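Local coordinates for Mll5499 protein (Mesorhizobium loti, PDB 3BDE) that is of unknown function but belongs to the Dabb (stress-responsive A/B barrel) family and forms a homodimer of ferredoxin-like subunits, at residues 21-26 with 76-81; 44-49 with 56-61; 68-73 with 107-112. All blocks are in the same frame, centred on the assembly; numbering follows the deposited sequence. Where two conformers were deposited one is given.

Contact 1 (21-26 with 76-81). With EDO (1,2-ethanediol), chain J; EDO (1,2-ethanediol), chain D; EDO (1,2-ethanediol), chain E.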
loop_
_atom_site.group_PDB
_atom_site.type_symbol
_atom_site.label_atom_id
_atom_site.label_comp_id
_atom_site.label_asym_id
_atom_site.label_seq_id
_atom_site.Cartn_x
_atom_site.Cartn_y
_atom_site.Cartn_z
ATOM N N ILE A 21 -6.277 10.710 -3.839
ATOM C CA ILE A 21 -5.531 9.594 -4.396
ATOM C C ILE A 21 -4.336 9.315 -3.485
ATOM O O ILE A 21 -3.555 10.223 -3.191
ATOM C CB ILE A 21 -5.029 9.835 -5.846
ATOM C CG1 ILE A 21 -6.206 10.200 -6.770
ATOM C CG2 ILE A 21 -4.207 8.587 -6.380
ATOM C CD1 ILE A 21 -5.812 10.510 -8.197
ATOM N N ARG A 22 -4.210 8.063 -3.051
ATOM C CA ARG A 22 -3.062 7.627 -2.271
ATOM C C ARG A 22 -2.133 6.915 -3.249
ATOM O O ARG A 22 -2.455 5.842 -3.738
ATOM C CB ARG A 22 -3.473 6.717 -1.142
ATOM C CG ARG A 22 -2.337 6.311 -0.249
ATOM C CD ARG A 22 -2.846 5.446 0.854
ATOM N NE ARG A 22 -3.739 6.210 1.708
ATOM C CZ ARG A 22 -4.763 5.742 2.417
ATOM N NH1 ARG A 22 -5.102 4.448 2.399
ATOM N NH2 ARG A 22 -5.461 6.605 3.150
ATOM N N HIS A 23 -1.003 7.545 -3.535
ATOM C CA HIS A 23 0.005 7.023 -4.451
ATOM C C HIS A 23 1.058 6.300 -3.646
ATOM O O HIS A 23 1.637 6.882 -2.686
ATOM C CB HIS A 23 0.638 8.160 -5.254
ATOM C CG HIS A 23 1.849 7.760 -6.040
ATOM N ND1 HIS A 23 1.862 6.702 -6.916
ATOM C CD2 HIS A 23 3.079 8.310 -6.102
ATOM C CE1 HIS A 23 3.057 6.605 -7.466
ATOM N NE2 HIS A 23 3.819 7.561 -6.976
ATOM N N THR A 24 1.277 5.033 -3.979
ATOM C CA THR A 24 2.330 4.272 -3.310
ATOM C C THR A 24 3.205 3.529 -4.276
ATOM O O THR A 24 2.760 3.140 -5.376
ATOM C CB THR A 24 1.785 3.245 -2.277
ATOM O OG1 THR A 24 1.356 2.044 -2.937
ATOM C CG2 THR A 24 0.636 3.828 -1.427
ATOM N N VAL A 25 4.458 3.322 -3.863
ATOM C CA VAL A 25 5.402 2.506 -4.636
ATOM C C VAL A 25 6.170 1.623 -3.652
ATOM O O VAL A 25 6.646 2.133 -2.650
ATOM C CB VAL A 25 6.340 3.389 -5.526
ATOM C CG1 VAL A 25 7.186 4.389 -4.678
ATOM C CG2 VAL A 25 7.225 2.523 -6.401
ATOM N N VAL A 26 6.240 0.318 -3.925
ATOM C CA VAL A 26 6.992 -0.642 -3.111
ATOM C C VAL A 26 8.216 -0.988 -3.967
ATOM O O VAL A 26 8.076 -1.193 -5.173
ATOM C CB VAL A 26 6.117 -1.885 -2.698
ATOM C CG1 VAL A 26 5.858 -2.825 -3.861
ATOM C CG2 VAL A 26 6.753 -2.658 -1.554
HETATM N N MSE A 76 2.171 8.568 -0.364
HETATM C CA MSE A 76 1.795 9.998 -0.293
HETATM C C MSE A 76 0.361 10.128 -0.793
HETATM O O MSE A 76 -0.147 9.259 -1.509
HETATM C CB MSE A 76 2.765 10.856 -1.125
HETATM C CG MSE A 76 2.651 10.650 -2.630
HETATM SE SE MSE A 76 4.279 11.060 -3.573
HETATM C CE MSE A 76 5.336 9.459 -3.164
ATOM N N GLU A 77 -0.232 11.284 -0.533
ATOM C CA GLU A 77 -1.610 11.564 -0.938
ATOM C C GLU A 77 -1.701 12.877 -1.708
ATOM O O GLU A 77 -0.971 13.837 -1.413
ATOM C CB GLU A 77 -2.505 11.608 0.280
ATOM C CG GLU A 77 -2.590 10.211 0.955
ATOM C CD GLU A 77 -3.495 10.170 2.162
ATOM O OE1 GLU A 77 -4.174 11.157 2.484
ATOM O OE2 GLU A 77 -3.522 9.123 2.809
ATOM N N PHE A 78 -2.591 12.868 -2.690
ATOM C CA PHE A 78 -2.890 14.024 -3.548
ATOM C C PHE A 78 -4.378 14.316 -3.408
ATOM O O PHE A 78 -5.193 13.396 -3.233
ATOM C CB PHE A 78 -2.532 13.737 -5.020
ATOM C CG PHE A 78 -1.087 13.476 -5.226
ATOM C CD1 PHE A 78 -0.184 14.532 -5.234
ATOM C CD2 PHE A 78 -0.608 12.170 -5.372
ATOM C CE1 PHE A 78 1.140 14.329 -5.404
ATOM C CE2 PHE A 78 0.738 11.951 -5.514
ATOM C CZ PHE A 78 1.615 13.032 -5.536
ATOM N N ALA A 79 -4.726 15.609 -3.436
ATOM C CA ALA A 79 -6.114 16.050 -3.348
ATOM C C ALA A 79 -6.968 15.478 -4.487
ATOM O O ALA A 79 -8.132 15.140 -4.274
ATOM C CB ALA A 79 -6.205 17.583 -3.358
ATOM N N ASP A 80 -6.380 15.359 -5.682
ATOM C CA ASP A 80 -7.084 14.856 -6.869
ATOM C C ASP A 80 -6.121 14.419 -7.963
ATOM O O ASP A 80 -4.917 14.552 -7.797
ATOM C CB ASP A 80 -8.086 15.903 -7.393
ATOM C CG ASP A 80 -7.458 17.246 -7.693
ATOM O OD1 ASP A 80 -6.235 17.363 -7.776
ATOM O OD2 ASP A 80 -8.216 18.214 -7.884
ATOM N N GLN A 81 -6.645 13.879 -9.064
ATOM C CA GLN A 81 -5.771 13.439 -10.153
ATOM C C GLN A 81 -4.936 14.592 -10.730
ATOM O O GLN A 81 -3.792 14.363 -11.107
ATOM C CB GLN A 81 -6.592 12.739 -11.260
ATOM C CG GLN A 81 -5.773 12.243 -12.446
ATOM C CD GLN A 81 -4.761 11.184 -12.078
ATOM O OE1 GLN A 81 -5.135 10.101 -11.631
ATOM N NE2 GLN A 81 -3.476 11.467 -12.310
HETATM C C1 EDO J . 0.633 0.279 -0.590
HETATM O O1 EDO J . 1.746 -0.164 -1.376
HETATM C C2 EDO J . 0.021 -0.870 0.183
HETATM O O2 EDO J . -0.890 -1.626 -0.612
HETATM C C1 EDO D . 8.800 8.376 -7.058
HETATM O O1 EDO D . 8.770 8.446 -8.486
HETATM C C2 EDO D . 7.438 7.977 -6.525
HETATM O O2 EDO D . 6.503 8.963 -6.966
HETATM C C1 EDO E . 0.448 10.923 -13.684
HETATM O O1 EDO E . -0.568 11.521 -14.491
HETATM C C2 EDO E . -0.200 10.228 -12.502
HETATM O O2 EDO E . -1.201 9.302 -12.978
#
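Arg-22 and Glu-77 stand side by side on neighbouring antiparallel strands and point the same way, a non-hydrogen-bonded pair (CA-CA 4.4 Å) in which the bonds across the contact are made by the side chains, while the backbone of Arg-22 turns to Tyr-113 of the other neighbouring strand. Arg-22 turns its flank to the acid: NE, 3.1 Å from Glu-77 OE2, and NH2 both donate to that single oxygen. OE2 lies near the guanidinium plane, but both nitrogens reach it from the same face of the carboxylate and well out of its plane, the two planes being 32° apart. The bend at chi3 (-65°) swings the guanidinium back along the strand to Glu-77. NH2 also meets Glu-59 of the second subunit, so this ion pair borders the dimer interface.

The strands are the central pair of a four-stranded antiparallel sheet of order 2-3-1-4, the ferredoxin-like fold; one face carries the helices, and the face with Arg-22 and Glu-77 turns to the other subunit. The flanking pairs are hydrogen-bonded: Ile-21 N meets Phe-78 O at 3.0 Å and His-23 N meets Met-76 O at 2.8 Å, each bond matched by one in return.

On the helix side His-23 and Met-76, a selenomethionine, run alongside each other. Met-76 presents SE to the rim of the imidazole, 5.1 Å from the His-23 ring centroid, while the edge of the Phe-78 ring receives His-23 CB, 3.8 Å from Phe-78 CE2. Both imidazole nitrogens of His-23 are engaged, ND1 with Asp-112 and NE2 with a 1,2-ethanediol probably from the crystallisation liquor. At the strand's start Ile-21, buried and apolar, lies against Tyr-84, and its CD1 reaches 3.5 Å from Gln-81 CA, next to Asp-80, the N-cap of helix 81-88.

Contact 2 (44-49 with 56-61). With EDO (1,2-ethanediol), chain F.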
loop_
_atom_site.group_PDB
_atom_site.type_symbol
_atom_site.label_atom_id
_atom_site.label_comp_id
_atom_site.label_asym_id
_atom_site.label_seq_id
_atom_site.Cartn_x
_atom_site.Cartn_y
_atom_site.Cartn_z
ATOM N N ASP A 44 17.660 11.548 0.321
ATOM C CA ASP A 44 17.482 12.481 -0.810
ATOM C C ASP A 44 16.080 12.436 -1.423
ATOM O O ASP A 44 15.531 13.486 -1.763
ATOM C CB ASP A 44 18.540 12.262 -1.884
ATOM C CG ASP A 44 19.977 12.499 -1.364
ATOM O OD1 ASP A 44 20.175 13.093 -0.289
ATOM O OD2 ASP A 44 20.921 12.043 -2.030
ATOM N N ALA A 45 15.505 11.239 -1.556
ATOM C CA ALA A 45 14.127 11.083 -2.071
ATOM C C ALA A 45 13.123 11.857 -1.207
ATOM O O ALA A 45 12.258 12.595 -1.721
ATOM C CB ALA A 45 13.736 9.595 -2.126
ATOM N N LYS A 46 13.252 11.691 0.108
ATOM C CA LYS A 46 12.407 12.425 1.065
ATOM C C LYS A 46 12.517 13.954 0.899
ATOM O O LYS A 46 11.493 14.633 0.776
ATOM C CB LYS A 46 12.753 12.047 2.499
ATOM C CG LYS A 46 11.774 12.601 3.521
ATOM C CD LYS A 46 12.114 12.066 4.883
ATOM C CE LYS A 46 11.157 12.575 5.945
ATOM N NZ LYS A 46 11.346 14.030 6.215
ATOM N N LYS A 47 13.748 14.478 0.865
ATOM C CA LYS A 47 13.973 15.926 0.719
ATOM C C LYS A 47 13.378 16.483 -0.573
ATOM O O LYS A 47 12.687 17.510 -0.548
ATOM C CB LYS A 47 15.475 16.257 0.782
ATOM C CG LYS A 47 15.821 17.758 0.779
ATOM C CD LYS A 47 17.314 17.950 0.902
ATOM N N ILE A 48 13.626 15.786 -1.685
ATOM C CA ILE A 48 13.184 16.212 -3.014
ATOM C C ILE A 48 11.668 16.115 -3.215
ATOM O O ILE A 48 11.017 17.095 -3.616
ATOM C CB ILE A 48 13.935 15.392 -4.145
ATOM C CG1 ILE A 48 15.433 15.751 -4.149
ATOM C CG2 ILE A 48 13.384 15.657 -5.572
ATOM C CD1 ILE A 48 16.255 14.864 -5.064
ATOM N N LEU A 49 11.135 14.930 -2.951
ATOM C CA LEU A 49 9.731 14.623 -3.252
ATOM C C LEU A 49 8.753 15.282 -2.322
ATOM O O LEU A 49 7.700 15.725 -2.784
ATOM C CB LEU A 49 9.500 13.121 -3.302
ATOM C CG LEU A 49 10.358 12.282 -4.270
ATOM C CD1 LEU A 49 10.061 10.800 -4.166
ATOM C CD2 LEU A 49 10.206 12.764 -5.696
ATOM N N THR A 56 1.256 15.492 -0.129
ATOM C CA THR A 56 0.865 15.513 1.288
ATOM C C THR A 56 1.136 14.149 1.924
ATOM O O THR A 56 1.065 13.112 1.258
ATOM C CB THR A 56 -0.615 15.897 1.494
ATOM O OG1 THR A 56 -1.466 14.845 1.048
ATOM C CG2 THR A 56 -0.963 17.158 0.732
ATOM N N HIS A 57 1.464 14.167 3.209
ATOM C CA HIS A 57 1.661 12.965 4.013
ATOM C C HIS A 57 2.642 11.994 3.355
ATOM O O HIS A 57 2.385 10.785 3.285
ATOM C CB HIS A 57 0.329 12.268 4.276
ATOM C CG HIS A 57 -0.707 13.147 4.885
ATOM N ND1 HIS A 57 -0.545 13.741 6.117
ATOM C CD2 HIS A 57 -1.926 13.523 4.440
ATOM C CE1 HIS A 57 -1.621 14.453 6.403
ATOM N NE2 HIS A 57 -2.477 14.332 5.402
ATOM N N PHE A 58 3.755 12.537 2.861
ATOM C CA PHE A 58 4.820 11.717 2.298
ATOM C C PHE A 58 5.435 10.870 3.432
ATOM O O PHE A 58 5.894 11.428 4.444
ATOM C CB PHE A 58 5.896 12.573 1.643
ATOM C CG PHE A 58 6.985 11.764 0.990
ATOM C CD1 PHE A 58 8.116 11.393 1.715
ATOM C CD2 PHE A 58 6.865 11.350 -0.344
ATOM C CE1 PHE A 58 9.115 10.624 1.121
ATOM C CE2 PHE A 58 7.863 10.578 -0.936
ATOM C CZ PHE A 58 8.993 10.226 -0.191
ATOM N N GLU A 59 5.421 9.546 3.249
ATOM C CA GLU A 59 5.971 8.614 4.237
ATOM C C GLU A 59 6.917 7.615 3.597
ATOM O O GLU A 59 6.647 7.107 2.514
ATOM C CB GLU A 59 4.854 7.881 4.986
ATOM C CG GLU A 59 3.986 8.797 5.832
ATOM C CD GLU A 59 2.956 8.075 6.693
ATOM O OE1 GLU A 59 3.021 6.836 6.836
ATOM O OE2 GLU A 59 2.077 8.769 7.241
ATOM N N GLN A 60 8.035 7.357 4.287
ATOM C CA GLN A 60 8.985 6.338 3.870
ATOM C C GLN A 60 8.735 5.180 4.802
ATOM O O GLN A 60 8.679 5.356 6.033
ATOM C CB GLN A 60 10.411 6.823 3.959
ATOM C CG GLN A 60 10.639 7.945 2.971
ATOM C CD GLN A 60 12.061 8.369 2.932
ATOM O OE1 GLN A 60 12.661 8.593 3.977
ATOM N NE2 GLN A 60 12.622 8.525 1.708
ATOM N N LEU A 61 8.692 3.990 4.211
ATOM C CA LEU A 61 8.324 2.779 4.905
ATOM C C LEU A 61 9.280 1.641 4.633
ATOM O O LEU A 61 9.916 1.607 3.571
ATOM C CB LEU A 61 6.931 2.378 4.423
ATOM C CG LEU A 61 5.811 3.434 4.547
ATOM C CD1 LEU A 61 4.625 3.086 3.692
ATOM C CD2 LEU A 61 5.436 3.679 6.019
HETATM C C1 EDO F . 0.708 17.150 4.950
HETATM O O1 EDO F . 1.813 17.045 4.062
HETATM C C2 EDO F . 1.296 17.398 6.321
HETATM O O2 EDO F . 1.794 16.236 7.021
#
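Phe-58 and Gln-60 face Lys-46 and Leu-49 where helix 36-50 lies over strand 58-63, outermost in this chain's sheet but continued by a strand of the second subunit, the segment axes 9.6 Å apart and nearly antiparallel at 169°. The helix joins strands 21-29 and 58-63 in the split beta-alpha-beta unit of the ferredoxin-like fold, strand 72-78 lying between the two parallel strands. The Phe-58 ring reaches the helix because its CG stands anti to the backbone N (chi1 -177°). It slants between two turns: CE1 lies 3.8 Å from Lys-46 CA, and CE2 is equally far from Leu-49 CB, with Leu-49 CD1 close behind. A broad, flat ring suits this place because its CE1 and CE2 corners can meet residues three apart on the helix. Met-76 and Phe-74 of the next strand extend the apolar layer, as does Phe-96 of helix 91-104 beside Leu-49.

Gln-60 crosses Lys-46 obliquely. Its amide touches carbon, NE2 lying 3.6 Å from Lys-46 CB and OE1 3.6 Å from Lys-46 CD, while NE2 donates to the carbonyl of Leu-42 one turn earlier in the helix. The methylenes of Lys-46 thus form the apolar side of this pair, its ammonium end leading away.

No hydrogen bond joins the two segments: van der Waals contact holds them, and the glutamine supplies a directional bond just beyond, to Leu-42.

Contact 3 (68-73 with 107-112)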
loop_
_atom_site.group_PDB
_atom_site.type_symbol
_atom_site.label_atom_id
_atom_site.label_comp_id
_atom_site.label_asym_id
_atom_site.label_seq_id
_atom_site.Cartn_x
_atom_site.Cartn_y
_atom_site.Cartn_z
ATOM N N ILE A 68 6.394 -11.185 -0.154
ATOM C CA ILE A 68 6.750 -10.340 -1.318
ATOM C C ILE A 68 8.207 -9.847 -1.125
ATOM O O ILE A 68 8.598 -9.508 -0.002
ATOM C CB ILE A 68 5.691 -9.182 -1.517
ATOM C CG1 ILE A 68 5.542 -8.812 -2.999
ATOM C CG2 ILE A 68 5.939 -7.964 -0.593
ATOM C CD1 ILE A 68 4.597 -7.627 -3.270
ATOM N N ASP A 69 8.998 -9.812 -2.207
ATOM C CA ASP A 69 10.430 -9.449 -2.160
ATOM C C ASP A 69 10.693 -7.969 -2.535
ATOM O O ASP A 69 11.343 -7.654 -3.526
ATOM C CB ASP A 69 11.253 -10.430 -3.036
ATOM C CG ASP A 69 12.764 -10.229 -2.915
ATOM O OD1 ASP A 69 13.273 -9.835 -1.840
ATOM O OD2 ASP A 69 13.458 -10.443 -3.923
ATOM N N TYR A 70 10.144 -7.076 -1.716
ATOM C CA TYR A 70 10.354 -5.623 -1.806
ATOM C C TYR A 70 10.760 -5.194 -0.412
ATOM O O TYR A 70 10.185 -5.696 0.550
ATOM C CB TYR A 70 9.105 -4.890 -2.264
ATOM C CG TYR A 70 8.732 -5.289 -3.671
ATOM C CD1 TYR A 70 9.440 -4.796 -4.766
ATOM C CD2 TYR A 70 7.695 -6.176 -3.906
ATOM C CE1 TYR A 70 9.117 -5.187 -6.081
ATOM C CE2 TYR A 70 7.347 -6.564 -5.215
ATOM C CZ TYR A 70 8.062 -6.062 -6.294
ATOM O OH TYR A 70 7.742 -6.463 -7.577
ATOM N N HIS A 71 11.737 -4.292 -0.313
ATOM C CA HIS A 71 12.269 -3.856 0.973
ATOM C C HIS A 71 11.664 -2.582 1.526
ATOM O O HIS A 71 11.611 -2.416 2.737
ATOM C CB HIS A 71 13.777 -3.641 0.896
ATOM C CG HIS A 71 14.552 -4.857 0.499
ATOM N ND1 HIS A 71 15.847 -4.782 0.035
ATOM C CD2 HIS A 71 14.216 -6.169 0.481
ATOM C CE1 HIS A 71 16.289 -6.002 -0.222
ATOM N NE2 HIS A 71 15.318 -6.860 0.033
ATOM N N PHE A 72 11.209 -1.692 0.657
ATOM C CA PHE A 72 10.765 -0.366 1.072
ATOM C C PHE A 72 9.535 0.076 0.353
ATOM O O PHE A 72 9.180 -0.482 -0.667
ATOM C CB PHE A 72 11.867 0.664 0.742
ATOM C CG PHE A 72 13.181 0.387 1.416
ATOM C CD1 PHE A 72 13.315 0.601 2.791
ATOM C CD2 PHE A 72 14.301 -0.032 0.689
ATOM C CE1 PHE A 72 14.501 0.344 3.434
ATOM C CE2 PHE A 72 15.495 -0.281 1.329
ATOM C CZ PHE A 72 15.599 -0.092 2.701
ATOM N N GLY A 73 8.919 1.121 0.879
ATOM C CA GLY A 73 7.818 1.769 0.211
ATOM C C GLY A 73 7.814 3.275 0.405
ATOM O O GLY A 73 8.361 3.789 1.396
ATOM N N LYS A 107 13.835 -3.138 -8.672
ATOM C CA LYS A 107 12.468 -3.498 -9.051
ATOM C C LYS A 107 11.445 -2.770 -8.198
ATOM O O LYS A 107 11.741 -2.357 -7.059
ATOM C CB LYS A 107 12.258 -5.006 -8.892
ATOM C CG LYS A 107 12.701 -5.540 -7.530
ATOM C CD LYS A 107 12.298 -6.969 -7.327
ATOM C CE LYS A 107 13.083 -7.559 -6.185
ATOM N NZ LYS A 107 12.490 -8.851 -5.796
ATOM N N PHE A 108 10.232 -2.645 -8.732
ATOM C CA PHE A 108 9.171 -1.952 -8.010
ATOM C C PHE A 108 7.773 -2.283 -8.522
ATOM O O PHE A 108 7.603 -2.868 -9.595
ATOM C CB PHE A 108 9.406 -0.416 -8.054
ATOM C CG PHE A 108 9.135 0.218 -9.398
ATOM C CD1 PHE A 108 10.128 0.252 -10.388
ATOM C CD2 PHE A 108 7.913 0.829 -9.673
ATOM C CE1 PHE A 108 9.875 0.847 -11.657
ATOM C CE2 PHE A 108 7.668 1.435 -10.952
ATOM C CZ PHE A 108 8.636 1.433 -11.919
ATOM N N LEU A 109 6.783 -1.910 -7.718
ATOM C CA LEU A 109 5.366 -2.003 -8.075
ATOM C C LEU A 109 4.753 -0.678 -7.645
ATOM O O LEU A 109 5.054 -0.204 -6.551
ATOM C CB LEU A 109 4.651 -3.098 -7.293
ATOM C CG LEU A 109 4.948 -4.560 -7.582
ATOM C CD1 LEU A 109 4.367 -5.453 -6.476
ATOM C CD2 LEU A 109 4.395 -4.939 -8.962
ATOM N N GLU A 110 3.921 -0.100 -8.494
ATOM C CA GLU A 110 3.162 1.091 -8.160
ATOM C C GLU A 110 1.767 0.602 -7.818
ATOM O O GLU A 110 1.197 -0.165 -8.579
ATOM C CB GLU A 110 3.068 2.072 -9.327
ATOM C CG GLU A 110 4.303 2.884 -9.586
ATOM C CD GLU A 110 4.065 3.984 -10.622
ATOM O OE1 GLU A 110 3.102 4.772 -10.454
ATOM O OE2 GLU A 110 4.855 4.072 -11.595
ATOM N N ILE A 111 1.240 1.014 -6.662
ATOM C CA ILE A 111 -0.123 0.685 -6.229
ATOM C C ILE A 111 -0.766 2.002 -5.757
ATOM O O ILE A 111 -0.305 2.602 -4.783
ATOM C CB ILE A 111 -0.120 -0.360 -5.080
ATOM C CG1 ILE A 111 0.593 -1.665 -5.513
ATOM C CG2 ILE A 111 -1.513 -0.707 -4.702
ATOM C CD1 ILE A 111 1.168 -2.464 -4.336
ATOM N N ASP A 112 -1.760 2.468 -6.507
ATOM C CA ASP A 112 -2.461 3.725 -6.257
ATOM C C ASP A 112 -3.872 3.404 -5.846
ATOM O O ASP A 112 -4.504 2.516 -6.446
ATOM C CB ASP A 112 -2.484 4.599 -7.514
ATOM C CG ASP A 112 -1.105 5.069 -7.957
ATOM O OD1 ASP A 112 -0.145 5.056 -7.167
ATOM O OD2 ASP A 112 -0.985 5.473 -9.143
#
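With CG set between its own backbone N and carbonyl carbon (chi1 50°) and the rest of the chain extended, Lys-107 reaches across to Asp-69, whose carboxylate turns to meet it with chi1 at -173°. NZ lies 2.6 Å from Asp-69 OD2, a salt bridge approached from above the carboxylate plane, and 2.8 Å from Asp-69 O, where it uses a lone pair in the carbonyl plane. One ammonium thus grips both the side chain and the backbone of a single residue, and the long, extended lysine spans the distance from strand 105-115 to the loop.

On the way the lysine passes the Tyr-70 ring, its CD 3.9 Å from Tyr-70 CE1. NZ sits 5.2 Å from the ring centroid, too long for more than a weak cation-pi attraction. The far end of the same ring crosses Leu-109 at about a right angle: Tyr-70 CE2 is 3.4 Å from Leu-109 CD1, and Tyr-70 OH touches Leu-109 CG. Ile-68 meets Leu-109 tip to tip, CD1 to CD1 at 3.9 Å, so the one methyl CD1 of Leu-109 touches both Ile-68 and Tyr-70.

The loop leads into strand 72-78 through a classic beta bulge, where His-71 and Phe-72 both face Phe-27 of strand 21-29. Replacing Lys-107 with an alanine would probably leave the Asp-69 carboxylate without its mate, take one donor from Asp-69 O and uncover the Tyr-70 ring near CE1.

Charge and apolar contact share the work: the ion pair probably steadies the loop at Asp-69, while Tyr-70, Ile-68 and Leu-109 close the apolar side.

Overall arrangement
All three contacts belong to one four-stranded antiparallel sheet of order 58-63, 72-78, 21-29, 105-115. Contact 1 joins its two middle strands, contact 2 lays helix 36-50 over this chain's outermost strand at one side, and contact 3 ties the approach to strand 72-78 to the outermost at the other. Along the chain contact 2 nests within the loop closed by contact 1 and precedes contact 3, whose segments alternate with those of contact 1. The centres lie about 12 Å (1 and 2), 14 Å (1 and 3) and 15 Å (2 and 3) apart. Each also touches the second subunit, so strands that build the fold also take part in the homodimer interface.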